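Local structure of translation initiation factor eIF2b-like protein (4ZEM) at residues K17-Q22 and L53-A58; S60-V65 and F154-L159; A272-V275 and L281-D284; F310-P315 and D378-E383. The protein probably serves as the beta subunit of eIF2B, the decameric guanine nucleotide exchange factor that acts on eIF2 in translation initiation. All coordinates share one frame; numbering follows the deposited sequence.

Overall arrangement
The four contacts form two pairs, one in the helical N-terminal region and one in the alpha/beta C-terminal region. Along the chain they follow one another in series. Contacts 1 and 2, with centres 16 Å apart, are direct neighbours, contact 1 on the end of helix 43-59 and contact 2 in the loop after it, where Val57 O lies 3.1 Å from Trp62 NE1. Contacts 3 and 4, with centres 15 Å apart, join through Val275 O and Cys311 N at 2.7 Å. Between the two pairs the centres are 26 to 37 Å apart. Helix 88-104 bridges that distance, since it packs against residues of contacts 1, 2 and 4, so this helix links the two regions.

Contact 1: residues K17-Q22 and L53-A58; sequences KSLRDQ and LRQVVA
The flat ends of Arg20 and Gln55 meet at a steep tilt, guanidinium and amide planes 68° apart, so the two groups do not stack. Gln55 NE2 lies 3.4 Å from Arg20 CG and 3.6 Å from Arg20 NE, set against the arginine's chain as the two side chains pass at about a right angle. A second guanidinium follows: Arg54 NH1 stands 3.6 Å from Arg20 NH2, with the planes turned 73° to each other. Two like charges are thus brought together, and a long, weak ion pair from Arg54 to Glu168 probably offsets this in part. The apolar part of the contact is made by Leu19 and the Gln55 chain. There Gln55 CG rests 3.6 Å from Leu19 CG, while the bend at its second torsion (chi2 -58°) turns the amide off toward Arg20. Gln55 therefore serves two neighbours, with its methylene on the leucine and its amide on the arginine. With an alanine in place of Gln55, Leu19 would probably lose its methylene neighbour and the Arg20 chain would be freer to swing. Leu19 and Arg20 begin a type I turn ending at Gln22, whose carbonyl oxygen accepts a hydrogen bond from Lys59. The arrangement is that of a helical bundle, in which the turn after helix 12-18 is laid against the C-terminal part of helix 43-59 in the N-terminal helical region of this eIF2B subunit.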
# COMPACT_ATOMS: atom_id res chain seq x y z
N LYS A 17 6.89 8.10 18.40
CA LYS A 17 7.59 7.75 19.64
C LYS A 17 6.85 8.12 20.92
O LYS A 17 7.36 7.91 22.02
CB LYS A 17 8.99 8.38 19.67
CG LYS A 17 10.09 7.33 19.63
CD LYS A 17 9.84 6.27 20.70
CE LYS A 17 11.09 5.47 21.03
NZ LYS A 17 12.17 6.34 21.57
N SER A 18 5.65 8.67 20.78
CA SER A 18 4.77 8.79 21.92
C SER A 18 3.89 7.55 21.99
O SER A 18 3.22 7.31 22.98
CB SER A 18 3.91 10.05 21.83
OG SER A 18 3.50 10.28 20.49
N LEU A 19 3.96 6.74 20.94
CA LEU A 19 3.08 5.59 20.77
C LEU A 19 3.10 4.62 21.96
O LEU A 19 2.05 4.22 22.47
CB LEU A 19 3.47 4.86 19.49
CG LEU A 19 2.40 4.10 18.72
CD1 LEU A 19 1.31 5.05 18.28
CD2 LEU A 19 3.02 3.41 17.52
N ARG A 20 4.29 4.26 22.40
CA ARG A 20 4.47 3.21 23.40
C ARG A 20 4.29 3.71 24.83
O ARG A 20 4.04 2.92 25.74
CB ARG A 20 5.82 2.52 23.21
CG ARG A 20 5.74 1.33 22.25
CD ARG A 20 6.81 1.36 21.17
NE ARG A 20 6.33 0.73 19.94
CZ ARG A 20 6.73 1.06 18.72
NH1 ARG A 20 7.64 2.01 18.55
NH2 ARG A 20 6.24 0.43 17.66
N ASP A 21 4.42 5.02 25.03
CA ASP A 21 4.16 5.63 26.33
C ASP A 21 3.04 6.67 26.31
O ASP A 21 3.09 7.67 27.03
CB ASP A 21 5.43 6.29 26.89
CG ASP A 21 6.53 5.29 27.16
OD1 ASP A 21 6.29 4.33 27.93
OD2 ASP A 21 7.65 5.46 26.63
N GLN A 22 2.07 6.47 25.42
CA GLN A 22 0.82 7.22 25.45
C GLN A 22 -0.35 6.25 25.68
O GLN A 22 -0.19 5.05 25.49
CB GLN A 22 0.64 8.02 24.18
CG GLN A 22 -0.29 9.18 24.30
CD GLN A 22 -0.26 10.01 23.04
OE1 GLN A 22 -0.23 9.48 21.93
NE2 GLN A 22 -0.22 11.33 23.21
N LEU A 53 -2.39 -0.21 14.90
CA LEU A 53 -3.07 -1.49 15.07
C LEU A 53 -2.26 -2.41 15.98
O LEU A 53 -2.83 -3.18 16.76
CB LEU A 53 -3.33 -2.15 13.72
CG LEU A 53 -4.39 -1.46 12.86
CD1 LEU A 53 -4.74 -2.30 11.64
CD2 LEU A 53 -5.64 -1.15 13.69
N ARG A 54 -0.94 -2.32 15.88
CA ARG A 54 -0.06 -3.08 16.76
C ARG A 54 -0.28 -2.69 18.22
O ARG A 54 -0.28 -3.54 19.12
CB ARG A 54 1.40 -2.87 16.38
CG ARG A 54 2.36 -3.82 17.09
CD ARG A 54 3.79 -3.56 16.67
NE ARG A 54 4.73 -4.37 17.44
CZ ARG A 54 5.37 -3.94 18.52
NH1 ARG A 54 5.17 -2.70 18.96
NH2 ARG A 54 6.21 -4.75 19.15
N GLN A 55 -0.49 -1.40 18.45
CA GLN A 55 -0.71 -0.90 19.80
C GLN A 55 -2.10 -1.28 20.30
O GLN A 55 -2.31 -1.48 21.49
CB GLN A 55 -0.55 0.62 19.82
CG GLN A 55 0.88 1.10 19.86
CD GLN A 55 1.66 0.57 21.05
OE1 GLN A 55 1.15 0.51 22.16
NE2 GLN A 55 2.90 0.18 20.80
N VAL A 56 -3.04 -1.40 19.37
CA VAL A 56 -4.38 -1.89 19.69
C VAL A 56 -4.31 -3.34 20.17
O VAL A 56 -4.92 -3.70 21.16
CB VAL A 56 -5.32 -1.77 18.47
CG1 VAL A 56 -6.63 -2.50 18.72
CG2 VAL A 56 -5.58 -0.31 18.14
N VAL A 57 -3.54 -4.16 19.46
CA VAL A 57 -3.35 -5.55 19.85
C VAL A 57 -2.70 -5.61 21.23
O VAL A 57 -3.08 -6.41 22.08
CB VAL A 57 -2.49 -6.32 18.82
CG1 VAL A 57 -2.17 -7.72 19.34
CG2 VAL A 57 -3.21 -6.40 17.49
N ALA A 58 -1.71 -4.75 21.45
CA ALA A 58 -0.96 -4.73 22.70
C ALA A 58 -1.72 -4.18 23.90
O ALA A 58 -1.70 -4.77 24.97
CB ALA A 58 0.33 -3.93 22.51

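Contact 2: residues S60-V65 and F154-L159; sequences SKWHDV and FSVHAL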
# COMPACT_ATOMS: atom_id res chain seq x y z
N SER A 60 -5.25 -2.81 24.04
CA SER A 60 -6.70 -2.95 24.21
C SER A 60 -7.04 -4.17 25.07
O SER A 60 -6.21 -5.06 25.25
CB SER A 60 -7.40 -3.03 22.85
OG SER A 60 -7.26 -4.31 22.27
N LYS A 61 -8.27 -4.21 25.59
CA LYS A 61 -8.79 -5.36 26.33
C LYS A 61 -9.55 -6.38 25.48
O LYS A 61 -10.49 -6.02 24.77
CB LYS A 61 -9.72 -4.87 27.45
CG LYS A 61 -9.09 -3.91 28.44
CD LYS A 61 -10.16 -3.34 29.37
CE LYS A 61 -9.70 -2.04 30.00
NZ LYS A 61 -8.72 -2.29 31.09
N TRP A 62 -9.07 -7.62 25.50
CA TRP A 62 -9.68 -8.72 24.79
C TRP A 62 -9.17 -10.01 25.41
O TRP A 62 -8.05 -10.06 25.89
CB TRP A 62 -9.32 -8.67 23.30
CG TRP A 62 -7.85 -8.62 23.04
CD1 TRP A 62 -7.07 -7.52 23.00
CD2 TRP A 62 -6.99 -9.74 22.80
NE1 TRP A 62 -5.77 -7.87 22.74
CE2 TRP A 62 -5.70 -9.23 22.62
CE3 TRP A 62 -7.19 -11.12 22.72
CZ2 TRP A 62 -4.60 -10.04 22.36
CZ3 TRP A 62 -6.10 -11.92 22.46
CH2 TRP A 62 -4.83 -11.39 22.28
N HIS A 63 -9.99 -11.05 25.40
CA HIS A 63 -9.56 -12.34 25.94
C HIS A 63 -9.62 -13.44 24.90
O HIS A 63 -8.99 -14.48 25.04
CB HIS A 63 -10.38 -12.72 27.17
CG HIS A 63 -9.84 -12.16 28.45
ND1 HIS A 63 -9.67 -12.93 29.58
CD2 HIS A 63 -9.44 -10.91 28.78
CE1 HIS A 63 -9.19 -12.17 30.56
NE2 HIS A 63 -9.04 -10.95 30.10
N ASP A 64 -10.39 -13.20 23.84
CA ASP A 64 -10.54 -14.18 22.77
C ASP A 64 -10.35 -13.53 21.41
O ASP A 64 -10.53 -12.33 21.26
CB ASP A 64 -11.91 -14.87 22.85
CG ASP A 64 -13.04 -13.89 22.82
OD1 ASP A 64 -14.20 -14.32 22.64
OD2 ASP A 64 -12.79 -12.68 22.97
N VAL A 65 -9.97 -14.33 20.42
CA VAL A 65 -9.70 -13.82 19.07
C VAL A 65 -10.86 -12.99 18.54
O VAL A 65 -10.66 -12.01 17.84
CB VAL A 65 -9.34 -14.95 18.07
CG1 VAL A 65 -8.17 -15.75 18.60
CG2 VAL A 65 -10.54 -15.87 17.82
N PHE A 154 -2.93 -17.29 29.85
CA PHE A 154 -1.72 -17.52 29.07
C PHE A 154 -2.01 -17.53 27.57
O PHE A 154 -1.29 -16.89 26.79
CB PHE A 154 -1.07 -18.85 29.48
CG PHE A 154 0.27 -19.09 28.85
CD1 PHE A 154 1.43 -18.90 29.59
CD2 PHE A 154 0.38 -19.51 27.53
CE1 PHE A 154 2.67 -19.11 29.02
CE2 PHE A 154 1.62 -19.72 26.96
CZ PHE A 154 2.77 -19.53 27.70
N SER A 155 -3.04 -18.26 27.17
CA SER A 155 -3.43 -18.39 25.77
C SER A 155 -3.57 -17.04 25.06
O SER A 155 -3.21 -16.89 23.90
CB SER A 155 -4.75 -19.17 25.66
OG SER A 155 -5.76 -18.58 26.46
N VAL A 156 -4.08 -16.05 25.78
CA VAL A 156 -4.23 -14.70 25.26
C VAL A 156 -2.89 -14.05 25.03
O VAL A 156 -2.66 -13.38 24.03
CB VAL A 156 -5.05 -13.86 26.22
CG1 VAL A 156 -5.08 -12.39 25.80
CG2 VAL A 156 -6.42 -14.44 26.27
N HIS A 157 -2.00 -14.25 25.99
CA HIS A 157 -0.68 -13.66 25.95
C HIS A 157 0.16 -14.21 24.81
O HIS A 157 0.85 -13.46 24.11
CB HIS A 157 0.03 -13.87 27.28
CG HIS A 157 1.43 -13.35 27.30
ND1 HIS A 157 2.53 -14.16 27.08
CD2 HIS A 157 1.92 -12.10 27.49
CE1 HIS A 157 3.63 -13.43 27.14
NE2 HIS A 157 3.28 -12.17 27.39
N ALA A 158 0.12 -15.53 24.63
CA ALA A 158 0.92 -16.17 23.59
C ALA A 158 0.49 -15.70 22.21
O ALA A 158 1.32 -15.42 21.35
CB ALA A 158 0.81 -17.68 23.70
N LEU A 159 -0.82 -15.61 22.01
CA LEU A 159 -1.38 -15.16 20.73
C LEU A 159 -1.04 -13.69 20.52
O LEU A 159 -0.65 -13.29 19.42
CB LEU A 159 -2.89 -15.41 20.70
CG LEU A 159 -3.79 -15.07 19.50
CD1 LEU A 159 -4.03 -13.59 19.28
CD2 LEU A 159 -3.31 -15.77 18.22
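Val156 places one methyl, CG1, over a face of the Trp62 indole, 3.8 Å from the centroid of the six-membered ring and 24° off its normal. This CH-pi contact is offset toward the rim: CG1 comes within 3.5 Å of CZ3. Leu159, one helical turn further on, brings CD1 to 3.8 Å from Trp62 CH2, approaching the same end of the indole at a slant. The benzo end of the tryptophan thus meets two successive apolar residues on one side of helix 154-182. A backbone atom joins them, as Val156 O lies 3.4 Å from Trp62 CH2 without forming a hydrogen bond.

Further out, the first torsion directs the indole. CG sits between the backbone N and the carbonyl carbon (chi1 55°), which sends the ring back toward the helix just ended, and there the hydrogen bond from NE1 to Val57 O holds it. That bond anchors the pyrrole side while the valine and leucine cover the benzo side; Leu68 touches both Trp62 and Leu159. Replacing the tryptophan by a serine would probably leave Val57 O without its indole donor and open a gap beside Val156 and Leu159. Beyond the tryptophan, Asp64 is the N-cap of helix 65-82, with OD2 accepting from Gln67 N, and Gln67 OE1 takes the N-H of His63. The whole is a helical hairpin, helices 43-59 and 65-82 joined by a short loop whose tryptophan packs on the first turns of helix 154-182, another member of the bundle.

Contact 3: residues A272-V275 and L281-D284; sequences AKAV and LLVD
A beta hairpin with a classic bulge joins segments 272-275 and 281-284, which carry strands 274-275 and 281-284 of a small antiparallel sheet that strand 349-352 completes. In the bulge Lys273 and Ala274 both face Leu282, whose carbonyl oxygen receives two backbone donors: Lys273 N at 2.7 Å, and Ala274 N in a weak bond at 3.5 Å. The return bond is straighter, from Leu282 N to Ala274 O at 2.9 Å with an N-H...O angle of 169°, and the hydrogen-bonded pair Ala274 and Leu282 is thereby set in register. Their side chains share one face of the sheet, with CB touching CB at 3.8 Å.

From the bulge the Lys273 chain runs out along the partner strand. It is extended until the last torsion, where a bend (chi4 47°) turns NZ to Asp284 OD1. This is a salt bridge, although the modelled separation is too short to be taken literally. Thr349 of the third strand lies against both Lys273 and Leu282.

The other face carries the non-hydrogen-bonded pair, Val275 and Leu281, whose side chains lie alongside each other and point the same way. Leu281 has CG anti to its carbonyl carbon (chi1 -60°), and its CD2 methyl meets two residues of segment 272-275, packing 4.0 Å from Ala272 CB and 3.6 Å from Val275 CG2.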
# COMPACT_ATOMS: atom_id res chain seq x y z
N ALA A 272 0.62 3.52 -8.82
CA ALA A 272 -0.78 3.29 -8.53
C ALA A 272 -1.03 3.62 -7.07
O ALA A 272 -0.26 3.20 -6.20
CB ALA A 272 -1.18 1.85 -8.82
N LYS A 273 -2.08 4.40 -6.80
CA LYS A 273 -2.51 4.65 -5.43
C LYS A 273 -3.20 3.41 -4.86
O LYS A 273 -3.16 3.18 -3.66
CB LYS A 273 -3.46 5.85 -5.35
CG LYS A 273 -2.84 7.20 -5.67
CD LYS A 273 -3.93 8.19 -6.05
CE LYS A 273 -3.40 9.62 -6.14
NZ LYS A 273 -2.14 9.68 -6.91
N ALA A 274 -3.85 2.65 -5.73
CA ALA A 274 -4.51 1.41 -5.34
C ALA A 274 -4.71 0.47 -6.52
O ALA A 274 -4.78 0.91 -7.68
CB ALA A 274 -5.85 1.70 -4.68
N VAL A 275 -4.85 -0.82 -6.23
CA VAL A 275 -5.18 -1.80 -7.26
C VAL A 275 -6.49 -2.47 -6.86
O VAL A 275 -6.76 -2.65 -5.67
CB VAL A 275 -4.07 -2.86 -7.43
CG1 VAL A 275 -4.48 -3.92 -8.46
CG2 VAL A 275 -2.78 -2.20 -7.84
N LEU A 281 -7.10 0.41 -11.69
CA LEU A 281 -6.16 1.13 -10.85
C LEU A 281 -6.73 2.45 -10.37
O LEU A 281 -7.58 3.05 -11.03
CB LEU A 281 -4.87 1.40 -11.60
CG LEU A 281 -4.04 0.25 -12.14
CD1 LEU A 281 -2.91 0.83 -12.96
CD2 LEU A 281 -3.50 -0.63 -11.01
N LEU A 282 -6.23 2.91 -9.23
CA LEU A 282 -6.51 4.26 -8.77
C LEU A 282 -5.22 5.02 -9.00
O LEU A 282 -4.15 4.59 -8.58
CB LEU A 282 -6.93 4.29 -7.31
CG LEU A 282 -7.66 5.56 -6.86
CD1 LEU A 282 -8.97 5.72 -7.60
CD2 LEU A 282 -7.89 5.55 -5.35
N VAL A 283 -5.31 6.13 -9.73
CA VAL A 283 -4.12 6.85 -10.16
C VAL A 283 -4.32 8.35 -10.11
O VAL A 283 -5.42 8.83 -9.87
CB VAL A 283 -3.71 6.45 -11.60
CG1 VAL A 283 -3.20 5.01 -11.64
CG2 VAL A 283 -4.89 6.65 -12.55
N ASP A 284 -3.24 9.09 -10.36
CA ASP A 284 -3.30 10.55 -10.45
C ASP A 284 -4.24 10.96 -11.58
O ASP A 284 -4.41 10.22 -12.55
CB ASP A 284 -1.90 11.13 -10.67
CG ASP A 284 -1.11 11.25 -9.39
OD1 ASP A 284 -1.71 11.49 -8.32
OD2 ASP A 284 0.14 11.12 -9.45

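Contact 4: residues F310-P315 and D378-E383; sequences FCPEDP and DHYKIE
A proline-aromatic CH-pi contact, combined with a tyrosine hydroxyl hydrogen bond, ties the loop after strand 301-304 to the residues that leave helix 372-379. Tyr380 carries both. Pro312 CG stands over the centre of its ring, 3.6 Å from the centroid and only 8° off the normal, so this methylene sits almost squarely over the face. The two side chains meet at about a right angle, with Pro312 CB reaching 4.1 Å from Tyr380 CD2. At the far end of the ring, Tyr380 OH donates to Phe310 O at 2.7 Å, nearly in line with the carbonyl bond (C=O...O angle 164°). One residue thus grips the loop at two points: the hydroxyl bond fixes the far end of the ring and restrains the side chain from swinging, while Pro312 CG over the face limits its turning.

Phe310 gives the tyrosine its carbonyl, while its own ring heads elsewhere to meet Tyr376 with the planes at about 45°, packing also on Leu372 and Ile375 of helix 372-379. Asn91 of helix 88-104 also touches both Pro312 and Tyr380. Cys311 bonds through its backbone to Val275, so the loop is held between the edge strand 274-275 and these two helices.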
# COMPACT_ATOMS: atom_id res chain seq x y z
N PHE A 310 -3.01 -3.38 -2.78
CA PHE A 310 -4.05 -4.19 -3.41
C PHE A 310 -5.36 -4.16 -2.60
O PHE A 310 -5.43 -4.76 -1.53
CB PHE A 310 -3.60 -5.64 -3.56
CG PHE A 310 -2.73 -5.89 -4.77
CD1 PHE A 310 -1.74 -5.00 -5.13
CD2 PHE A 310 -2.92 -7.03 -5.53
CE1 PHE A 310 -0.94 -5.24 -6.24
CE2 PHE A 310 -2.12 -7.28 -6.64
CZ PHE A 310 -1.13 -6.37 -6.99
N CYS A 311 -6.39 -3.51 -3.13
CA CYS A 311 -7.68 -3.48 -2.44
C CYS A 311 -8.50 -4.69 -2.88
O CYS A 311 -8.69 -4.92 -4.07
CB CYS A 311 -8.45 -2.20 -2.76
SG CYS A 311 -7.68 -0.68 -2.17
N PRO A 312 -9.05 -5.44 -1.91
CA PRO A 312 -9.75 -6.71 -2.15
C PRO A 312 -11.21 -6.53 -2.56
O PRO A 312 -12.05 -7.37 -2.25
CB PRO A 312 -9.67 -7.42 -0.79
CG PRO A 312 -9.06 -6.42 0.18
CD PRO A 312 -9.06 -5.08 -0.48
N GLU A 313 -11.50 -5.40 -3.17
CA GLU A 313 -12.83 -5.08 -3.67
C GLU A 313 -12.82 -4.83 -5.18
O GLU A 313 -11.76 -4.70 -5.80
CB GLU A 313 -13.39 -3.87 -2.93
CG GLU A 313 -12.62 -2.60 -3.18
CD GLU A 313 -13.04 -1.49 -2.24
OE1 GLU A 313 -13.05 -1.74 -1.02
OE2 GLU A 313 -13.37 -0.39 -2.73
N ASP A 314 -14.01 -4.74 -5.76
CA ASP A 314 -14.15 -4.33 -7.15
C ASP A 314 -14.27 -2.82 -7.09
O ASP A 314 -14.57 -2.27 -6.02
CB ASP A 314 -15.38 -4.96 -7.81
CG ASP A 314 -15.03 -6.10 -8.75
OD1 ASP A 314 -13.91 -6.64 -8.66
OD2 ASP A 314 -15.88 -6.46 -9.59
N PRO A 315 -14.03 -2.12 -8.20
CA PRO A 315 -14.03 -0.67 -8.05
C PRO A 315 -15.43 -0.12 -7.87
O PRO A 315 -16.34 -0.50 -8.60
CB PRO A 315 -13.43 -0.16 -9.37
CG PRO A 315 -12.83 -1.37 -10.03
CD PRO A 315 -13.65 -2.53 -9.57
N ASP A 378 -3.67 -15.11 -1.49
CA ASP A 378 -2.51 -15.29 -0.62
C ASP A 378 -2.46 -14.32 0.57
O ASP A 378 -1.93 -14.66 1.62
CB ASP A 378 -1.21 -15.16 -1.43
CG ASP A 378 -0.90 -16.39 -2.26
OD1 ASP A 378 -1.47 -17.47 -1.97
OD2 ASP A 378 -0.07 -16.29 -3.18
N HIS A 379 -2.97 -13.11 0.39
CA HIS A 379 -2.85 -12.09 1.43
C HIS A 379 -4.14 -11.75 2.19
O HIS A 379 -4.09 -11.15 3.25
CB HIS A 379 -2.26 -10.82 0.81
CG HIS A 379 -0.89 -11.01 0.26
ND1 HIS A 379 -0.65 -11.59 -0.97
CD2 HIS A 379 0.33 -10.73 0.78
CE1 HIS A 379 0.65 -11.65 -1.18
NE2 HIS A 379 1.27 -11.13 -0.14
N TYR A 380 -5.29 -12.15 1.65
CA TYR A 380 -6.56 -11.85 2.30
C TYR A 380 -7.43 -13.08 2.59
O TYR A 380 -7.40 -14.07 1.85
CB TYR A 380 -7.36 -10.85 1.45
CG TYR A 380 -6.72 -9.49 1.32
CD1 TYR A 380 -6.72 -8.60 2.38
CD2 TYR A 380 -6.10 -9.10 0.14
CE1 TYR A 380 -6.14 -7.34 2.26
CE2 TYR A 380 -5.51 -7.85 0.01
CZ TYR A 380 -5.53 -6.98 1.07
OH TYR A 380 -4.94 -5.74 0.95
N LYS A 381 -8.21 -12.99 3.66
CA LYS A 381 -9.21 -13.99 4.04
C LYS A 381 -10.59 -13.52 3.63
O LYS A 381 -10.91 -12.34 3.75
CB LYS A 381 -9.20 -14.27 5.55
CG LYS A 381 -8.19 -15.29 6.00
CD LYS A 381 -6.77 -14.83 5.78
CE LYS A 381 -5.78 -15.89 6.20
NZ LYS A 381 -4.38 -15.44 5.94
N ILE A 382 -11.40 -14.45 3.15
CA ILE A 382 -12.73 -14.11 2.67
C ILE A 382 -13.58 -13.45 3.76
O ILE A 382 -14.43 -12.61 3.47
CB ILE A 382 -13.45 -15.36 2.10
CG1 ILE A 382 -14.73 -14.96 1.36
CG2 ILE A 382 -13.76 -16.37 3.20
CD1 ILE A 382 -15.48 -16.12 0.77
N GLU A 383 -13.34 -13.81 5.03
CA GLU A 383 -14.08 -13.21 6.14
C GLU A 383 -13.78 -11.73 6.33
O GLU A 383 -14.63 -10.97 6.80
CB GLU A 383 -13.79 -13.95 7.46
CG GLU A 383 -14.15 -15.44 7.47
CD GLU A 383 -13.07 -16.33 6.89
OE1 GLU A 383 -12.24 -15.85 6.08
OE2 GLU A 383 -13.06 -17.53 7.25